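Nitroreductase (PDB 3EK3) binds flavin mononucleotide and probably acts as an NAD(P)H-dependent oxidoreductase of the nitroreductase type. Local coordinates at residues A53-N64 with Y88-I99; A40-F51 with G110-E118. One frame throughout, in Å; residues are numbered along the deposited sequence.

Contact 1 (A53-N64 with Y88-I99); sequences AVCNTVKLEELN and YCCYYHAPTLVI. With FMN (flavin mononucleotide), chain B.
N64 swings CG anti to its backbone N (chi1 -175°), which carries the amide from helix 57-72 to the turn at C89-Y92, while Y91 folds its ring between its own N and carbonyl carbon (chi1 62°), bringing CZ and the hydroxyl end against L60 CB. The N64 amide grips the chain at two points: ND2 donates to Y88 O at 3.0 Å, with the acceptor close to the amide plane, and OD1 receives C90 N at 3.0 Å, a nearly straight bond whose donor stands above the carbonyl plane. CB of N64 lies at the edge of the Y91 ring, and L60 CB comes within 3.4 Å of Y91 CZ. Further along, L60 CD2 packs on L97 CB at 3.6 Å, and L63 CD2 and I99 CD1 meet tip to tip. Antiparallel pairing of V54 with L97, bonded in both directions, joins strands 50-54 and 96-102. One water donates to C55 O and P95 O and also hydrogen-bonds T57 OG1. Y92, in the same turn, donates its hydroxyl to FMN O2 at 2.6 Å. With both ends of its amide engaged, N64 is fixed in rotation and ties the helix to the turn that presents Y92 to the flavin.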
loop_
_atom_site.group_PDB
_atom_site.type_symbol
_atom_site.label_atom_id
_atom_site.label_comp_id
_atom_site.label_asym_id
_atom_site.label_seq_id
_atom_site.Cartn_x
_atom_site.Cartn_y
_atom_site.Cartn_z
ATOM N N ALA A 53 -11.537 13.928 -1.884
ATOM C CA ALA A 53 -12.466 13.510 -0.858
ATOM C C ALA A 53 -13.857 14.023 -1.202
ATOM O O ALA A 53 -14.111 15.221 -1.173
ATOM C CB ALA A 53 -12.025 14.009 0.527
ATOM N N VAL A 54 -14.761 13.113 -1.543
ATOM C CA VAL A 54 -16.113 13.477 -1.910
ATOM C C VAL A 54 -17.040 13.195 -0.730
ATOM O O VAL A 54 -17.220 12.043 -0.348
ATOM C CB VAL A 54 -16.604 12.707 -3.146
ATOM C CG1 VAL A 54 -18.030 13.171 -3.566
ATOM C CG2 VAL A 54 -15.619 12.893 -4.295
ATOM N N CYS A 55 -17.618 14.265 -0.177
ATOM C CA CYS A 55 -18.422 14.208 1.026
ATOM C C CYS A 55 -19.894 14.503 0.774
ATOM O O CYS A 55 -20.654 14.665 1.695
ATOM C CB CYS A 55 -17.879 15.229 1.999
ATOM S SG CYS A 55 -16.157 14.966 2.409
ATOM N N ASN A 56 -20.290 14.545 -0.484
ATOM C CA ASN A 56 -21.616 14.998 -0.843
ATOM C C ASN A 56 -22.422 13.791 -1.327
ATOM O O ASN A 56 -22.065 13.147 -2.304
ATOM C CB ASN A 56 -21.449 16.045 -1.942
ATOM C CG ASN A 56 -22.739 16.715 -2.316
ATOM O OD1 ASN A 56 -23.666 16.072 -2.777
ATOM N ND2 ASN A 56 -22.805 18.019 -2.101
ATOM N N THR A 57 -23.497 13.473 -0.622
ATOM C CA THR A 57 -24.284 12.282 -0.922
ATOM C C THR A 57 -24.840 12.282 -2.316
ATOM O O THR A 57 -24.791 11.243 -2.977
ATOM C CB THR A 57 -25.401 12.097 0.098
ATOM O OG1 THR A 57 -24.793 11.850 1.369
ATOM C CG2 THR A 57 -26.284 10.911 -0.244
ATOM N N VAL A 58 -25.306 13.436 -2.798
ATOM C CA VAL A 58 -25.849 13.520 -4.165
ATOM C C VAL A 58 -24.786 13.164 -5.183
ATOM O O VAL A 58 -25.036 12.394 -6.101
ATOM C CB VAL A 58 -26.418 14.924 -4.511
ATOM C CG1 VAL A 58 -26.789 14.989 -5.986
ATOM C CG2 VAL A 58 -27.618 15.253 -3.659
ATOM N N LYS A 59 -23.599 13.735 -5.046
ATOM C CA LYS A 59 -22.532 13.460 -6.018
ATOM C C LYS A 59 -22.059 12.007 -5.931
ATOM O O LYS A 59 -21.739 11.391 -6.942
ATOM C CB LYS A 59 -21.351 14.400 -5.809
ATOM C CG LYS A 59 -21.700 15.866 -5.934
ATOM C CD LYS A 59 -20.457 16.726 -5.795
ATOM C CE LYS A 59 -20.780 18.174 -5.422
ATOM N NZ LYS A 59 -21.690 18.970 -6.297
ATOM N N LEU A 60 -22.013 11.453 -4.730
ATOM C CA LEU A 60 -21.626 10.035 -4.600
ATOM C C LEU A 60 -22.607 9.119 -5.351
ATOM O O LEU A 60 -22.208 8.214 -6.049
ATOM C CB LEU A 60 -21.513 9.644 -3.148
ATOM C CG LEU A 60 -20.309 10.248 -2.458
ATOM C CD1 LEU A 60 -20.474 10.047 -0.917
ATOM C CD2 LEU A 60 -18.971 9.731 -3.035
ATOM N N GLU A 61 -23.896 9.404 -5.201
ATOM C CA GLU A 61 -24.920 8.640 -5.870
ATOM C C GLU A 61 -24.809 8.768 -7.383
ATOM O O GLU A 61 -24.921 7.787 -8.104
ATOM C CB GLU A 61 -26.301 9.044 -5.336
ATOM C CG GLU A 61 -26.464 8.668 -3.863
ATOM C CD GLU A 61 -27.873 8.868 -3.320
ATOM O OE1 GLU A 61 -28.724 9.470 -4.033
ATOM O OE2 GLU A 61 -28.114 8.410 -2.166
ATOM N N GLU A 62 -24.566 9.980 -7.882
ATOM C CA GLU A 62 -24.390 10.186 -9.313
ATOM C C GLU A 62 -23.176 9.417 -9.877
ATOM O O GLU A 62 -23.239 8.844 -10.970
ATOM C CB GLU A 62 -24.260 11.694 -9.628
ATOM C CG GLU A 62 -25.556 12.468 -9.447
ATOM C CD GLU A 62 -25.481 13.922 -9.913
ATOM O OE1 GLU A 62 -24.370 14.498 -9.958
ATOM O OE2 GLU A 62 -26.544 14.459 -10.319
ATOM N N LEU A 63 -22.073 9.461 -9.150
ATOM C CA LEU A 63 -20.858 8.749 -9.536
ATOM C C LEU A 63 -21.112 7.238 -9.581
ATOM O O LEU A 63 -20.743 6.554 -10.536
ATOM C CB LEU A 63 -19.752 9.071 -8.548
ATOM C CG LEU A 63 -18.428 8.340 -8.723
ATOM C CD1 LEU A 63 -17.868 8.598 -10.102
ATOM C CD2 LEU A 63 -17.404 8.769 -7.626
ATOM N N ASN A 64 -21.802 6.734 -8.565
ATOM C CA ASN A 64 -22.190 5.324 -8.549
ATOM C C ASN A 64 -23.068 4.961 -9.745
ATOM O O ASN A 64 -22.871 3.903 -10.351
ATOM C CB ASN A 64 -22.842 4.969 -7.204
ATOM C CG ASN A 64 -23.165 3.490 -7.082
ATOM O OD1 ASN A 64 -22.256 2.662 -6.963
ATOM N ND2 ASN A 64 -24.442 3.155 -7.137
ATOM N N TYR A 88 -27.452 -1.728 -6.008
ATOM C CA TYR A 88 -26.006 -1.784 -5.892
ATOM C C TYR A 88 -25.393 -0.414 -5.648
ATOM O O TYR A 88 -25.701 0.538 -6.389
ATOM C CB TYR A 88 -25.412 -2.350 -7.178
ATOM C CG TYR A 88 -23.913 -2.386 -7.114
ATOM C CD1 TYR A 88 -23.251 -3.309 -6.308
ATOM C CD2 TYR A 88 -23.155 -1.479 -7.835
ATOM C CE1 TYR A 88 -21.857 -3.329 -6.254
ATOM C CE2 TYR A 88 -21.777 -1.502 -7.798
ATOM C CZ TYR A 88 -21.137 -2.420 -7.006
ATOM O OH TYR A 88 -19.764 -2.428 -6.974
ATOM N N CYS A 89 -24.585 -0.316 -4.596
ATOM C CA CYS A 89 -23.824 0.883 -4.270
ATOM C C CYS A 89 -22.416 0.449 -3.912
ATOM O O CYS A 89 -22.199 -0.184 -2.880
ATOM C CB CYS A 89 -24.442 1.626 -3.095
ATOM S SG CYS A 89 -23.579 3.100 -2.674
ATOM N N CYS A 90 -21.456 0.766 -4.778
ATOM C CA CYS A 90 -20.100 0.292 -4.595
ATOM C C CYS A 90 -19.472 0.795 -3.305
ATOM O O CYS A 90 -18.612 0.117 -2.761
ATOM C CB CYS A 90 -19.214 0.622 -5.801
ATOM S SG CYS A 90 -18.882 2.385 -6.092
ATOM N N TYR A 91 -19.913 1.940 -2.792
ATOM C CA TYR A 91 -19.308 2.509 -1.580
ATOM C C TYR A 91 -20.164 2.309 -0.334
ATOM O O TYR A 91 -19.910 2.890 0.724
ATOM C CB TYR A 91 -18.931 4.006 -1.766
ATOM C CG TYR A 91 -20.119 4.877 -2.045
ATOM C CD1 TYR A 91 -20.609 5.007 -3.322
ATOM C CD2 TYR A 91 -20.806 5.503 -1.034
ATOM C CE1 TYR A 91 -21.724 5.738 -3.586
ATOM C CE2 TYR A 91 -21.922 6.245 -1.290
ATOM C CZ TYR A 91 -22.386 6.364 -2.579
ATOM O OH TYR A 91 -23.533 7.085 -2.889
ATOM N N TYR A 92 -21.170 1.445 -0.432
ATOM C CA TYR A 92 -21.957 1.035 0.728
ATOM C C TYR A 92 -22.643 2.174 1.489
ATOM O O TYR A 92 -22.861 2.064 2.675
ATOM C CB TYR A 92 -21.090 0.203 1.688
ATOM C CG TYR A 92 -20.383 -0.929 0.980
ATOM C CD1 TYR A 92 -21.093 -1.965 0.421
ATOM C CD2 TYR A 92 -19.012 -0.948 0.879
ATOM C CE1 TYR A 92 -20.453 -3.029 -0.239
ATOM C CE2 TYR A 92 -18.349 -1.978 0.221
ATOM C CZ TYR A 92 -19.072 -3.013 -0.344
ATOM O OH TYR A 92 -18.412 -4.051 -0.989
ATOM N N HIS A 93 -22.990 3.251 0.795
ATOM C CA HIS A 93 -23.645 4.405 1.386
ATOM C C HIS A 93 -22.841 5.051 2.502
ATOM O O HIS A 93 -23.396 5.762 3.359
ATOM C CB HIS A 93 -25.063 4.037 1.819
ATOM C CG HIS A 93 -25.910 3.572 0.685
ATOM N ND1 HIS A 93 -26.343 4.426 -0.304
ATOM C CD2 HIS A 93 -26.365 2.340 0.352
ATOM C CE1 HIS A 93 -27.050 3.746 -1.186
ATOM N NE2 HIS A 93 -27.078 2.480 -0.813
ATOM N N ALA A 94 -21.515 4.869 2.460
ATOM C CA ALA A 94 -20.616 5.654 3.289
ATOM C C ALA A 94 -20.829 7.157 2.989
ATOM O O ALA A 94 -21.107 7.536 1.856
ATOM C CB ALA A 94 -19.158 5.240 3.039
ATOM N N PRO A 95 -20.751 8.022 4.023
ATOM C CA PRO A 95 -20.959 9.462 3.779
ATOM C C PRO A 95 -19.817 10.190 3.050
ATOM O O PRO A 95 -20.018 11.306 2.531
ATOM C CB PRO A 95 -21.146 10.000 5.204
ATOM C CG PRO A 95 -20.353 9.120 6.022
ATOM C CD PRO A 95 -20.556 7.750 5.450
ATOM N N THR A 96 -18.640 9.559 3.010
ATOM C CA THR A 96 -17.417 10.095 2.382
ATOM C C THR A 96 -16.719 8.983 1.591
ATOM O O THR A 96 -16.615 7.847 2.049
ATOM C CB THR A 96 -16.453 10.732 3.418
ATOM O OG1 THR A 96 -17.037 11.942 3.907
ATOM C CG2 THR A 96 -15.068 11.078 2.802
ATOM N N LEU A 97 -16.310 9.320 0.374
ATOM C CA LEU A 97 -15.430 8.483 -0.416
ATOM C C LEU A 97 -14.228 9.295 -0.873
ATOM O O LEU A 97 -14.390 10.335 -1.509
ATOM C CB LEU A 97 -16.168 7.975 -1.634
ATOM C CG LEU A 97 -15.449 6.973 -2.517
ATOM C CD1 LEU A 97 -15.291 5.623 -1.827
ATOM C CD2 LEU A 97 -16.232 6.823 -3.787
ATOM N N VAL A 98 -13.032 8.806 -0.574
ATOM C CA VAL A 98 -11.801 9.447 -1.036
ATOM C C VAL A 98 -11.287 8.705 -2.261
ATOM O O VAL A 98 -10.951 7.498 -2.216
ATOM C CB VAL A 98 -10.706 9.463 -0.002
ATOM C CG1 VAL A 98 -9.520 10.326 -0.453
ATOM C CG2 VAL A 98 -11.232 9.995 1.292
ATOM N N ILE A 99 -11.269 9.417 -3.372
ATOM C CA ILE A 99 -10.768 8.859 -4.617
ATOM C C ILE A 99 -9.261 9.093 -4.693
ATOM O O ILE A 99 -8.822 10.232 -4.694
ATOM C CB ILE A 99 -11.447 9.547 -5.835
ATOM C CG1 ILE A 99 -12.974 9.366 -5.748
ATOM C CG2 ILE A 99 -10.904 8.981 -7.162
ATOM C CD1 ILE A 99 -13.786 10.208 -6.720
HETATM N N1 FMN B . -13.682 -4.541 -0.415
HETATM C C2 FMN B . -14.868 -4.175 -1.009
HETATM O O2 FMN B . -15.931 -4.256 -0.385
HETATM N N3 FMN B . -14.919 -3.745 -2.317
HETATM C C4 FMN B . -13.781 -3.682 -3.046
HETATM O O4 FMN B . -13.841 -3.086 -4.134
HETATM C C4A FMN B . -12.567 -4.037 -2.443
HETATM N N5 FMN B . -11.401 -3.958 -3.160
HETATM C C5A FMN B . -10.182 -4.268 -2.592
HETATM C C6 FMN B . -9.017 -4.135 -3.349
HETATM C C7 FMN B . -7.769 -4.404 -2.790
HETATM C C7M FMN B . -6.485 -4.064 -3.545
HETATM C C8 FMN B . -7.701 -4.775 -1.441
HETATM C C8M FMN B . -6.391 -4.612 -0.706
HETATM C C9 FMN B . -8.872 -4.901 -0.686
HETATM C C9A FMN B . -10.120 -4.646 -1.245
HETATM N N10 FMN B . -11.316 -4.780 -0.517
HETATM C C10 FMN B . -12.512 -4.434 -1.100
HETATM C "C1'" FMN B . -11.297 -5.176 0.939
HETATM C "C2'" FMN B . -10.964 -6.666 1.082
HETATM O "O2'" FMN B . -12.086 -7.453 0.722
HETATM C "C3'" FMN B . -10.626 -6.921 2.541
HETATM O "O3'" FMN B . -9.399 -6.283 2.819
HETATM C "C4'" FMN B . -10.460 -8.421 2.857
HETATM O "O4'" FMN B . -11.708 -9.091 2.748
HETATM C "C5'" FMN B . -9.898 -8.622 4.263
HETATM O "O5'" FMN B . -10.803 -8.109 5.232
HETATM P P FMN B . -10.367 -6.981 6.311
HETATM O O1P FMN B . -9.120 -7.438 6.959
HETATM O O2P FMN B . -11.566 -6.724 7.243
HETATM O O3P FMN B . -9.988 -5.728 5.562
HETATM O O HOH W 1 -22.389 12.371 2.540
HETATM O O HOH W 2 -23.415 8.754 1.115
HETATM O O HOH W 3 -24.475 8.528 -1.194
#

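Contact 2 (A40-F51 with G110-E118); sequences APSGMHYETWHF and GMDCACAIE. With FMN (flavin mononucleotide), chain C.
The indole of W49 stands edge-on to helix 109-126: its CZ3 corner meets D112 O at 3.2 Å, near the ring plane, and A40 O also lies at the edge. One face carries E47 CA and a water, both offset toward the rim; the opposite face takes F51 CZ, 3.4 Å above the plane and likewise off-centre. The D112 carboxylate is turned 69° from the indole, and its CB sits 3.8 Å from W49 CE3. The first torsion of W49 (chi1 43°) tucks the ring back between its own N and carbonyl carbon, placing its six-membered end against the helix.

The carboxylate of D112 reaches the turn after P41. OD1 accepts G43 N at 3.0 Å on its syn side, though 32° out of the carboxylate plane, and OD2 takes hydrogen bonds from two waters, one of which also donates to G43 O. N102 adds a weak bond to OD2. This buried carboxylate therefore has partners on both oxygens, one of them a backbone N-H, an environment consistent with its being ionised.

In the nitroreductase fold, FMN sits at the dimer interface, and here the segment 40-51 lines one side of a site in which R14, S16 and K179 of the second subunit hydrogen-bond the FMN. P41 CB approaches the ribityl O3' at 3.1 Å, and G43 N lies 3.3 Å from C8 of the dimethylbenzene ring.

On the helix side, small residues let the chain come close. A40 CB presses on the backbone of A116, 3.4 Å from its CA, a tight carbon contact, while P41, which also touches the flavin, rests its CG against C115 SG. The CB of A116 also touches F51 CE1 at 3.7 Å.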
loop_
_atom_site.group_PDB
_atom_site.type_symbol
_atom_site.label_atom_id
_atom_site.label_comp_id
_atom_site.label_asym_id
_atom_site.label_seq_id
_atom_site.Cartn_x
_atom_site.Cartn_y
_atom_site.Cartn_z
ATOM N N ALA A 40 2.348 9.094 3.337
ATOM C CA ALA A 40 2.783 7.816 2.801
ATOM C C ALA A 40 4.060 7.950 1.945
ATOM O O ALA A 40 4.351 9.004 1.347
ATOM C CB ALA A 40 1.631 7.129 1.943
ATOM N N PRO A 41 4.833 6.871 1.876
ATOM C CA PRO A 41 5.995 6.895 1.038
ATOM C C PRO A 41 5.512 6.889 -0.406
ATOM O O PRO A 41 4.427 6.350 -0.679
ATOM C CB PRO A 41 6.698 5.563 1.349
ATOM C CG PRO A 41 5.610 4.648 1.867
ATOM C CD PRO A 41 4.650 5.585 2.592
ATOM N N SER A 42 6.278 7.525 -1.273
ATOM C CA SER A 42 6.057 7.432 -2.739
ATOM C C SER A 42 7.359 7.273 -3.445
ATOM O O SER A 42 8.391 7.816 -3.042
ATOM C CB SER A 42 5.292 8.653 -3.281
ATOM O OG SER A 42 6.041 9.863 -3.200
ATOM N N GLY A 43 7.333 6.550 -4.577
ATOM C CA GLY A 43 8.544 6.291 -5.311
ATOM C C GLY A 43 9.163 7.597 -5.720
ATOM O O GLY A 43 8.457 8.478 -6.247
HETATM N N MSE A 44 10.467 7.729 -5.458
HETATM C CA MSE A 44 11.257 8.941 -5.811
HETATM C C MSE A 44 10.756 10.216 -5.134
HETATM O O MSE A 44 11.107 11.336 -5.547
HETATM C CB MSE A 44 11.281 9.117 -7.337
HETATM C CG MSE A 44 11.951 7.960 -8.056
HETATM SE SE MSE A 44 13.868 7.969 -7.759
HETATM C CE MSE A 44 14.240 9.686 -8.506
ATOM N N HIS A 45 9.951 10.062 -4.073
ATOM C CA HIS A 45 9.235 11.176 -3.465
ATOM C C HIS A 45 8.512 12.008 -4.547
ATOM O O HIS A 45 8.410 13.220 -4.446
ATOM C CB HIS A 45 10.201 12.023 -2.622
ATOM C CG HIS A 45 9.519 13.006 -1.727
ATOM N ND1 HIS A 45 8.418 12.676 -0.973
ATOM C CD2 HIS A 45 9.725 14.337 -1.539
ATOM C CE1 HIS A 45 8.006 13.751 -0.316
ATOM N NE2 HIS A 45 8.777 14.768 -0.649
ATOM N N TYR A 46 7.994 11.368 -5.589
ATOM C CA TYR A 46 7.296 12.152 -6.613
ATOM C C TYR A 46 6.002 12.817 -6.122
ATOM O O TYR A 46 5.640 13.869 -6.645
ATOM C CB TYR A 46 7.032 11.338 -7.864
ATOM C CG TYR A 46 8.230 11.036 -8.706
ATOM C CD1 TYR A 46 9.286 11.929 -8.804
ATOM C CD2 TYR A 46 8.265 9.891 -9.498
ATOM C CE1 TYR A 46 10.352 11.669 -9.591
ATOM C CE2 TYR A 46 9.349 9.623 -10.331
ATOM C CZ TYR A 46 10.387 10.514 -10.361
ATOM O OH TYR A 46 11.465 10.284 -11.169
ATOM N N GLU A 47 5.293 12.216 -5.162
ATOM C CA GLU A 47 4.009 12.763 -4.686
ATOM C C GLU A 47 3.087 13.205 -5.826
ATOM O O GLU A 47 2.497 14.298 -5.765
ATOM C CB GLU A 47 4.229 13.970 -3.781
ATOM C CG GLU A 47 4.951 13.678 -2.520
ATOM C CD GLU A 47 5.202 14.913 -1.681
ATOM O OE1 GLU A 47 6.089 15.718 -2.052
ATOM O OE2 GLU A 47 4.537 15.048 -0.619
ATOM N N THR A 48 2.980 12.387 -6.874
ATOM C CA THR A 48 2.169 12.748 -8.021
ATOM C C THR A 48 0.688 12.397 -7.800
ATOM O O THR A 48 -0.168 12.733 -8.614
ATOM C CB THR A 48 2.697 12.076 -9.310
ATOM O OG1 THR A 48 2.969 10.697 -9.025
ATOM C CG2 THR A 48 3.959 12.758 -9.769
ATOM N N TRP A 49 0.401 11.710 -6.706
ATOM C CA TRP A 49 -0.965 11.304 -6.368
ATOM C C TRP A 49 -1.887 12.506 -6.150
ATOM O O TRP A 49 -1.443 13.641 -5.917
ATOM C CB TRP A 49 -0.991 10.434 -5.100
ATOM C CG TRP A 49 -0.093 10.889 -3.940
ATOM C CD1 TRP A 49 0.156 12.172 -3.515
ATOM C CD2 TRP A 49 0.667 10.044 -3.092
ATOM N NE1 TRP A 49 1.021 12.163 -2.477
ATOM C CE2 TRP A 49 1.355 10.866 -2.189
ATOM C CE3 TRP A 49 0.834 8.660 -2.996
ATOM C CZ2 TRP A 49 2.206 10.353 -1.229
ATOM C CZ3 TRP A 49 1.664 8.159 -2.022
ATOM C CH2 TRP A 49 2.341 9.003 -1.161
ATOM N N HIS A 50 -3.184 12.237 -6.217
ATOM C CA HIS A 50 -4.193 13.189 -5.780
ATOM C C HIS A 50 -5.232 12.439 -4.962
ATOM O O HIS A 50 -5.538 11.290 -5.250
ATOM C CB HIS A 50 -4.902 13.858 -6.959
ATOM C CG HIS A 50 -5.490 15.191 -6.618
ATOM N ND1 HIS A 50 -4.741 16.349 -6.591
ATOM C CD2 HIS A 50 -6.744 15.544 -6.256
ATOM C CE1 HIS A 50 -5.514 17.360 -6.219
ATOM N NE2 HIS A 50 -6.732 16.895 -6.003
ATOM N N PHE A 51 -5.755 13.133 -3.959
ATOM C CA PHE A 51 -6.745 12.617 -3.047
ATOM C C PHE A 51 -7.978 13.511 -3.146
ATOM O O PHE A 51 -7.936 14.652 -2.708
ATOM C CB PHE A 51 -6.205 12.656 -1.616
ATOM C CG PHE A 51 -4.797 12.090 -1.455
ATOM C CD1 PHE A 51 -4.531 10.785 -1.741
ATOM C CD2 PHE A 51 -3.738 12.900 -1.039
ATOM C CE1 PHE A 51 -3.251 10.261 -1.569
ATOM C CE2 PHE A 51 -2.439 12.381 -0.874
ATOM C CZ PHE A 51 -2.209 11.047 -1.169
ATOM N N GLY A 110 0.397 2.493 -8.707
ATOM C CA GLY A 110 -0.649 1.993 -7.849
ATOM C C GLY A 110 -0.155 1.651 -6.460
ATOM O O GLY A 110 -0.925 1.687 -5.497
HETATM N N MSE A 111 1.124 1.269 -6.353
HETATM C CA MSE A 111 1.652 0.991 -5.030
HETATM C C MSE A 111 1.814 2.259 -4.221
HETATM O O MSE A 111 1.533 2.257 -2.994
HETATM C CB MSE A 111 2.952 0.162 -5.124
HETATM C CG MSE A 111 2.729 -1.194 -5.782
HETATM SE SE MSE A 111 4.156 -2.453 -5.545
HETATM C CE MSE A 111 5.523 -1.314 -6.255
ATOM N N ASP A 112 2.214 3.375 -4.831
ATOM C CA ASP A 112 2.148 4.653 -4.093
ATOM C C ASP A 112 0.756 4.809 -3.464
ATOM O O ASP A 112 0.616 5.114 -2.297
ATOM C CB ASP A 112 2.326 5.864 -5.025
ATOM C CG ASP A 112 3.752 6.099 -5.494
ATOM O OD1 ASP A 112 4.686 5.358 -5.144
ATOM O OD2 ASP A 112 3.908 7.087 -6.242
ATOM N N CYS A 113 -0.266 4.671 -4.293
ATOM C CA CYS A 113 -1.646 4.890 -3.869
ATOM C C CYS A 113 -2.047 3.959 -2.753
ATOM O O CYS A 113 -2.705 4.385 -1.819
ATOM C CB CYS A 113 -2.618 4.728 -5.027
ATOM S SG CYS A 113 -2.412 6.029 -6.269
ATOM N N ALA A 114 -1.636 2.688 -2.853
ATOM C CA ALA A 114 -1.980 1.695 -1.826
ATOM C C ALA A 114 -1.350 2.064 -0.499
ATOM O O ALA A 114 -1.966 1.888 0.604
ATOM C CB ALA A 114 -1.547 0.272 -2.289
ATOM N N CYS A 115 -0.119 2.579 -0.555
ATOM C CA CYS A 115 0.520 3.028 0.707
ATOM C C CYS A 115 -0.271 4.144 1.374
ATOM O O CYS A 115 -0.480 4.142 2.591
ATOM C CB CYS A 115 1.955 3.463 0.485
ATOM S SG CYS A 115 3.104 2.125 0.103
ATOM N N ALA A 116 -0.675 5.121 0.583
ATOM C CA ALA A 116 -1.490 6.250 1.036
ATOM C C ALA A 116 -2.802 5.721 1.629
ATOM O O ALA A 116 -3.238 6.119 2.720
ATOM C CB ALA A 116 -1.762 7.221 -0.163
ATOM N N ILE A 117 -3.421 4.799 0.908
ATOM C CA ILE A 117 -4.708 4.247 1.291
ATOM C C ILE A 117 -4.574 3.520 2.628
ATOM O O ILE A 117 -5.394 3.738 3.540
ATOM C CB ILE A 117 -5.285 3.342 0.207
ATOM C CG1 ILE A 117 -5.808 4.204 -0.949
ATOM C CG2 ILE A 117 -6.428 2.484 0.775
ATOM C CD1 ILE A 117 -6.104 3.433 -2.216
ATOM N N GLU A 118 -3.542 2.684 2.772
ATOM C CA GLU A 118 -3.337 1.962 4.022
ATOM C C GLU A 118 -3.162 2.922 5.192
ATOM O O GLU A 118 -3.771 2.699 6.229
ATOM C CB GLU A 118 -2.198 0.956 3.909
ATOM C CG GLU A 118 -1.990 -0.004 5.085
ATOM C CD GLU A 118 -3.190 -0.895 5.383
ATOM O OE1 GLU A 118 -4.064 -0.981 4.540
ATOM O OE2 GLU A 118 -3.292 -1.504 6.486
HETATM N N1 FMN C . 13.745 4.106 -1.498
HETATM C C2 FMN C . 14.959 3.536 -1.802
HETATM O O2 FMN C . 15.983 3.893 -1.211
HETATM N N3 FMN C . 15.084 2.585 -2.792
HETATM C C4 FMN C . 13.992 2.198 -3.490
HETATM O O4 FMN C . 14.110 1.192 -4.209
HETATM C C4A FMN C . 12.748 2.762 -3.174
HETATM N N5 FMN C . 11.627 2.365 -3.856
HETATM C C5A FMN C . 10.380 2.873 -3.553
HETATM C C6 FMN C . 9.262 2.411 -4.248
HETATM C C7 FMN C . 7.986 2.877 -3.937
HETATM C C7M FMN C . 6.746 2.226 -4.549
HETATM C C8 FMN C . 7.841 3.792 -2.887
HETATM C C8M FMN C . 6.487 3.944 -2.235
HETATM C C9 FMN C . 8.965 4.248 -2.191
HETATM C C9A FMN C . 10.242 3.794 -2.508
HETATM N N10 FMN C . 11.392 4.245 -1.837
HETATM C C10 FMN C . 12.617 3.698 -2.140
HETATM C "C1'" FMN C . 11.291 5.230 -0.699
HETATM C "C2'" FMN C . 10.970 6.632 -1.232
HETATM O "O2'" FMN C . 12.122 7.202 -1.828
HETATM C "C3'" FMN C . 10.547 7.486 -0.050
HETATM O "O3'" FMN C . 9.297 7.013 0.400
HETATM C "C4'" FMN C . 10.382 8.973 -0.422
HETATM O "O4'" FMN C . 11.645 9.548 -0.734
HETATM C "C5'" FMN C . 9.739 9.753 0.722
HETATM O "O5'" FMN C . 10.577 9.721 1.870
HETATM P P FMN C . 10.060 9.163 3.302
HETATM O O1P FMN C . 8.781 9.837 3.612
HETATM O O2P FMN C . 11.196 9.350 4.325
HETATM O O3P FMN C . 9.710 7.704 3.144
HETATM O O HOH W 4 6.105 7.759 -7.539
HETATM O O HOH W 5 2.734 9.590 -5.652
#

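How the contacts relate
Contact 1 is nested along the chain inside the loop closed by contact 2, and the two lie on opposite sides of the chain's centre, with their own centres about 22 Å apart. Strand 50-54 runs through both, and they touch where V98 CG1 packs on F51 CB at 4.2 Å; strand 96-102 of contact 1 then leads on to helix 109-126 of contact 2. Each reaches a different flavin site of the dimer: Y92 in contact 1 bonds one FMN, whereas P41 and G43 in contact 2 line the other, which is bonded by Y92 of the second subunit. Each complete pocket thus draws on both contacts, one from each chain.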